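Local coordinates for surface glycan binding protein B (Bacteroides ovatus, PDB 6E57) that probably captures mixed-linkage beta-glucan at the surface of a gut bacterium, holding the glucan chain at a binding site in its C-terminal domain, at residues Ser348-Ala360 with Cys407-Lys420. Numbering follows the deposited sequence.
Sequences STLKVVYSIEPTA and CVGHGYYVDLVTVK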
# COMPACT_ATOMS: atom_id res chain seq x y z
N SER A 348 -7.80 5.37 23.38
CA SER A 348 -7.55 3.96 23.65
C SER A 348 -8.40 3.10 22.72
O SER A 348 -9.49 3.50 22.31
CB SER A 348 -7.83 3.64 25.09
OG SER A 348 -7.12 4.53 25.95
N THR A 349 -7.88 1.91 22.40
CA THR A 349 -8.53 0.96 21.51
C THR A 349 -9.17 -0.16 22.33
O THR A 349 -8.46 -0.94 22.97
CB THR A 349 -7.53 0.36 20.51
OG1 THR A 349 -6.84 1.44 19.88
CG2 THR A 349 -8.20 -0.49 19.45
N LEU A 350 -10.51 -0.22 22.30
CA LEU A 350 -11.26 -1.33 22.86
C LEU A 350 -11.32 -2.45 21.81
O LEU A 350 -11.46 -2.16 20.62
CB LEU A 350 -12.66 -0.86 23.26
CG LEU A 350 -13.47 -1.84 24.11
CD1 LEU A 350 -12.99 -1.85 25.55
CD2 LEU A 350 -14.95 -1.49 24.06
N LYS A 351 -11.21 -3.70 22.27
CA LYS A 351 -11.29 -4.89 21.42
C LYS A 351 -12.28 -5.87 22.06
O LYS A 351 -12.17 -6.16 23.24
CB LYS A 351 -9.92 -5.54 21.27
CG LYS A 351 -9.90 -6.85 20.48
CD LYS A 351 -8.57 -7.58 20.53
CE LYS A 351 -7.46 -6.86 19.79
NZ LYS A 351 -6.17 -7.57 19.89
N VAL A 352 -13.23 -6.36 21.26
CA VAL A 352 -14.17 -7.39 21.69
C VAL A 352 -13.94 -8.63 20.82
O VAL A 352 -14.18 -8.58 19.61
CB VAL A 352 -15.63 -6.92 21.59
CG1 VAL A 352 -16.60 -7.99 22.06
CG2 VAL A 352 -15.85 -5.62 22.34
N VAL A 353 -13.47 -9.72 21.44
CA VAL A 353 -13.33 -11.02 20.78
C VAL A 353 -14.67 -11.76 20.90
O VAL A 353 -15.13 -12.02 22.01
CB VAL A 353 -12.18 -11.86 21.36
CG1 VAL A 353 -12.02 -13.19 20.64
CG2 VAL A 353 -10.87 -11.09 21.37
N TYR A 354 -15.27 -12.08 19.75
CA TYR A 354 -16.61 -12.66 19.68
C TYR A 354 -16.54 -13.99 18.92
O TYR A 354 -15.67 -14.17 18.07
CB TYR A 354 -17.59 -11.68 19.02
CG TYR A 354 -17.24 -11.31 17.60
CD1 TYR A 354 -16.38 -10.26 17.33
CD2 TYR A 354 -17.75 -12.03 16.53
CE1 TYR A 354 -16.04 -9.92 16.03
CE2 TYR A 354 -17.42 -11.70 15.22
CZ TYR A 354 -16.57 -10.64 14.97
OH TYR A 354 -16.25 -10.32 13.68
N SER A 355 -17.47 -14.90 19.23
CA SER A 355 -17.60 -16.15 18.49
C SER A 355 -19.08 -16.40 18.19
O SER A 355 -19.96 -15.93 18.91
CB SER A 355 -16.97 -17.31 19.23
OG SER A 355 -17.55 -17.48 20.51
N ILE A 356 -19.33 -17.14 17.11
CA ILE A 356 -20.68 -17.43 16.66
C ILE A 356 -21.27 -18.55 17.52
O ILE A 356 -20.53 -19.33 18.14
CB ILE A 356 -20.72 -17.78 15.16
CG1 ILE A 356 -19.95 -19.06 14.84
CG2 ILE A 356 -20.23 -16.61 14.32
CD1 ILE A 356 -20.27 -19.64 13.48
N GLU A 357 -22.60 -18.59 17.57
CA GLU A 357 -23.36 -19.77 17.95
C GLU A 357 -23.80 -20.47 16.67
O GLU A 357 -24.67 -19.97 15.98
CB GLU A 357 -24.56 -19.38 18.81
CG GLU A 357 -25.48 -20.55 19.15
CD GLU A 357 -24.75 -21.81 19.57
OE1 GLU A 357 -24.08 -21.77 20.62
OE2 GLU A 357 -24.84 -22.82 18.84
N PRO A 358 -23.18 -21.62 16.29
CA PRO A 358 -23.54 -22.31 15.05
C PRO A 358 -25.04 -22.57 14.83
O PRO A 358 -25.51 -22.47 13.70
CB PRO A 358 -22.78 -23.64 15.18
CG PRO A 358 -21.54 -23.25 15.96
CD PRO A 358 -22.06 -22.26 16.99
N THR A 359 -25.79 -22.89 15.89
CA THR A 359 -27.21 -23.24 15.78
C THR A 359 -28.08 -22.00 15.54
O THR A 359 -29.24 -22.13 15.18
CB THR A 359 -27.71 -23.98 17.04
OG1 THR A 359 -27.56 -23.11 18.16
CG2 THR A 359 -26.97 -25.27 17.28
N ALA A 360 -27.51 -20.81 15.75
CA ALA A 360 -28.23 -19.55 15.60
C ALA A 360 -28.49 -19.25 14.12
O ALA A 360 -27.64 -19.47 13.26
CB ALA A 360 -27.46 -18.42 16.25
N CYS A 407 -22.58 -4.77 24.91
CA CYS A 407 -22.58 -5.46 23.62
C CYS A 407 -23.97 -6.07 23.41
O CYS A 407 -24.48 -6.82 24.25
CB CYS A 407 -21.50 -6.52 23.54
SG CYS A 407 -19.83 -5.83 23.38
N VAL A 408 -24.58 -5.72 22.28
CA VAL A 408 -25.96 -5.99 21.96
C VAL A 408 -25.98 -6.79 20.65
O VAL A 408 -25.01 -6.78 19.91
CB VAL A 408 -26.70 -4.64 21.88
CG1 VAL A 408 -27.82 -4.63 20.85
CG2 VAL A 408 -27.21 -4.21 23.24
N GLY A 409 -27.09 -7.50 20.40
CA GLY A 409 -27.26 -8.25 19.15
C GLY A 409 -27.86 -9.63 19.37
O GLY A 409 -28.63 -9.83 20.33
N HIS A 410 -27.52 -10.57 18.48
CA HIS A 410 -28.06 -11.93 18.50
C HIS A 410 -27.06 -12.93 17.92
O HIS A 410 -26.36 -12.64 16.96
CB HIS A 410 -29.39 -11.97 17.72
CG HIS A 410 -29.97 -13.34 17.60
ND1 HIS A 410 -30.70 -13.92 18.62
CD2 HIS A 410 -29.93 -14.25 16.61
CE1 HIS A 410 -31.09 -15.12 18.26
NE2 HIS A 410 -30.63 -15.35 17.02
N GLY A 411 -27.03 -14.13 18.51
CA GLY A 411 -26.42 -15.31 17.93
C GLY A 411 -24.90 -15.31 17.99
O GLY A 411 -24.24 -15.85 17.10
N TYR A 412 -24.34 -14.72 19.06
CA TYR A 412 -22.90 -14.71 19.27
C TYR A 412 -22.58 -14.70 20.76
O TYR A 412 -23.46 -14.48 21.60
CB TYR A 412 -22.25 -13.52 18.56
CG TYR A 412 -22.45 -12.19 19.24
CD1 TYR A 412 -23.57 -11.42 18.99
CD2 TYR A 412 -21.51 -11.69 20.13
CE1 TYR A 412 -23.77 -10.20 19.61
CE2 TYR A 412 -21.68 -10.46 20.75
CZ TYR A 412 -22.81 -9.71 20.49
OH TYR A 412 -23.01 -8.50 21.09
N TYR A 413 -21.31 -14.95 21.07
CA TYR A 413 -20.79 -14.93 22.42
C TYR A 413 -19.68 -13.88 22.51
O TYR A 413 -18.93 -13.72 21.55
CB TYR A 413 -20.19 -16.28 22.81
CG TYR A 413 -21.15 -17.44 22.84
CD1 TYR A 413 -21.40 -18.20 21.70
CD2 TYR A 413 -21.77 -17.82 24.02
CE1 TYR A 413 -22.27 -19.28 21.73
CE2 TYR A 413 -22.64 -18.90 24.06
CZ TYR A 413 -22.89 -19.63 22.92
OH TYR A 413 -23.75 -20.69 22.96
N VAL A 414 -19.59 -13.20 23.65
CA VAL A 414 -18.44 -12.36 23.98
C VAL A 414 -17.46 -13.21 24.79
O VAL A 414 -17.84 -13.75 25.83
CB VAL A 414 -18.87 -11.10 24.75
CG1 VAL A 414 -17.68 -10.34 25.31
CG2 VAL A 414 -19.74 -10.18 23.89
N ASP A 415 -16.23 -13.33 24.29
CA ASP A 415 -15.22 -14.23 24.86
C ASP A 415 -14.09 -13.45 25.56
O ASP A 415 -13.49 -13.95 26.50
CB ASP A 415 -14.63 -15.15 23.79
CG ASP A 415 -15.63 -16.11 23.16
OD1 ASP A 415 -16.48 -16.64 23.91
OD2 ASP A 415 -15.55 -16.32 21.93
N LEU A 416 -13.80 -12.23 25.08
CA LEU A 416 -12.75 -11.38 25.66
C LEU A 416 -13.05 -9.91 25.36
O LEU A 416 -13.59 -9.57 24.31
CB LEU A 416 -11.40 -11.80 25.07
CG LEU A 416 -10.16 -11.34 25.85
CD1 LEU A 416 -10.00 -12.13 27.13
CD2 LEU A 416 -8.91 -11.45 24.99
N VAL A 417 -12.69 -9.04 26.31
CA VAL A 417 -12.68 -7.59 26.10
C VAL A 417 -11.35 -7.05 26.65
O VAL A 417 -11.03 -7.28 27.82
CB VAL A 417 -13.88 -6.89 26.76
CG1 VAL A 417 -13.86 -5.39 26.49
CG2 VAL A 417 -15.20 -7.50 26.33
N THR A 418 -10.60 -6.35 25.79
CA THR A 418 -9.32 -5.77 26.15
C THR A 418 -9.30 -4.28 25.77
O THR A 418 -10.14 -3.82 25.02
CB THR A 418 -8.16 -6.51 25.48
OG1 THR A 418 -8.16 -6.21 24.08
CG2 THR A 418 -8.22 -8.01 25.68
N VAL A 419 -8.31 -3.56 26.31
CA VAL A 419 -8.04 -2.17 25.98
C VAL A 419 -6.52 -1.96 25.98
O VAL A 419 -5.81 -2.65 26.71
CB VAL A 419 -8.75 -1.21 26.97
CG1 VAL A 419 -8.26 -1.40 28.40
CG2 VAL A 419 -8.60 0.24 26.55
N LYS A 420 -6.03 -1.02 25.15
CA LYS A 420 -4.60 -0.69 25.12
C LYS A 420 -4.41 0.82 24.88
O LYS A 420 -5.03 1.40 24.00
CB LYS A 420 -3.87 -1.53 24.07
CG LYS A 420 -4.41 -1.42 22.65
CD LYS A 420 -3.73 -2.39 21.70
CE LYS A 420 -4.34 -2.39 20.31
NZ LYS A 420 -3.82 -3.51 19.48
O HOH W 1 -4.98 2.81 21.11
O HOH W 2 -3.57 -6.80 19.92
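The Y413 ring overlaps E357, its CE1 edge lying 3.7 Å from E357 CB while its hydroxyl reaches the carboxylate. Y413 OH donates to E357 OE1 at 2.6 Å on the anti lone pair, and the acid and ring planes stand 71° apart. The other oxygen, OE2, takes T359 N and, from above the carboxylate plane, T359 OG1; these two bonds close over the turn 357-360, while Y413 OH holds the carboxylate from the other segment. H317 stacks on the same tyrosine ring.

Next along this face, S355 OG donates to D415 OD2 over 2.7 Å, using the syn lone pair. The serine hydroxyl sits between its own backbone N and carbonyl carbon (chi1 59°), which swings it toward the acid; D415 OD1 is bound in turn by H317.

D415 and L416 both face V353, forming a classic beta bulge: V353 O receives D415 N at 2.9 Å and, weakly, L416 N. The register shifts by one residue between V353 and Y354, and at the bulge V353 and L416 lie side by side, CB to CB 3.8 Å. K351 and T418 likewise run alongside one another, with T418 OG1 3.4 Å from K351 CB; E310 accepts from the threonine and forms a salt bridge with K351 NZ.

The other face is largely apolar. L350 CD1 meets V417 CG1 at 3.8 Å, and V352 CG1 contacts V414 CG1 and the sulfur of C407, which belongs to the preceding strand. L367 packs on L350 and V352, and M365 on Y354 and Y412.

Strand 412-419 thus pairs antiparallel with 349-356. At the corner 410-411 the chain leaves the sheet of 364-369 and 405-409, where V408 touches W322 and W372 of the glycan pocket, and enters strand 412-419. Two facing sheets joined in this way are characteristic of a beta-sandwich, here the glucan-binding C-terminal domain.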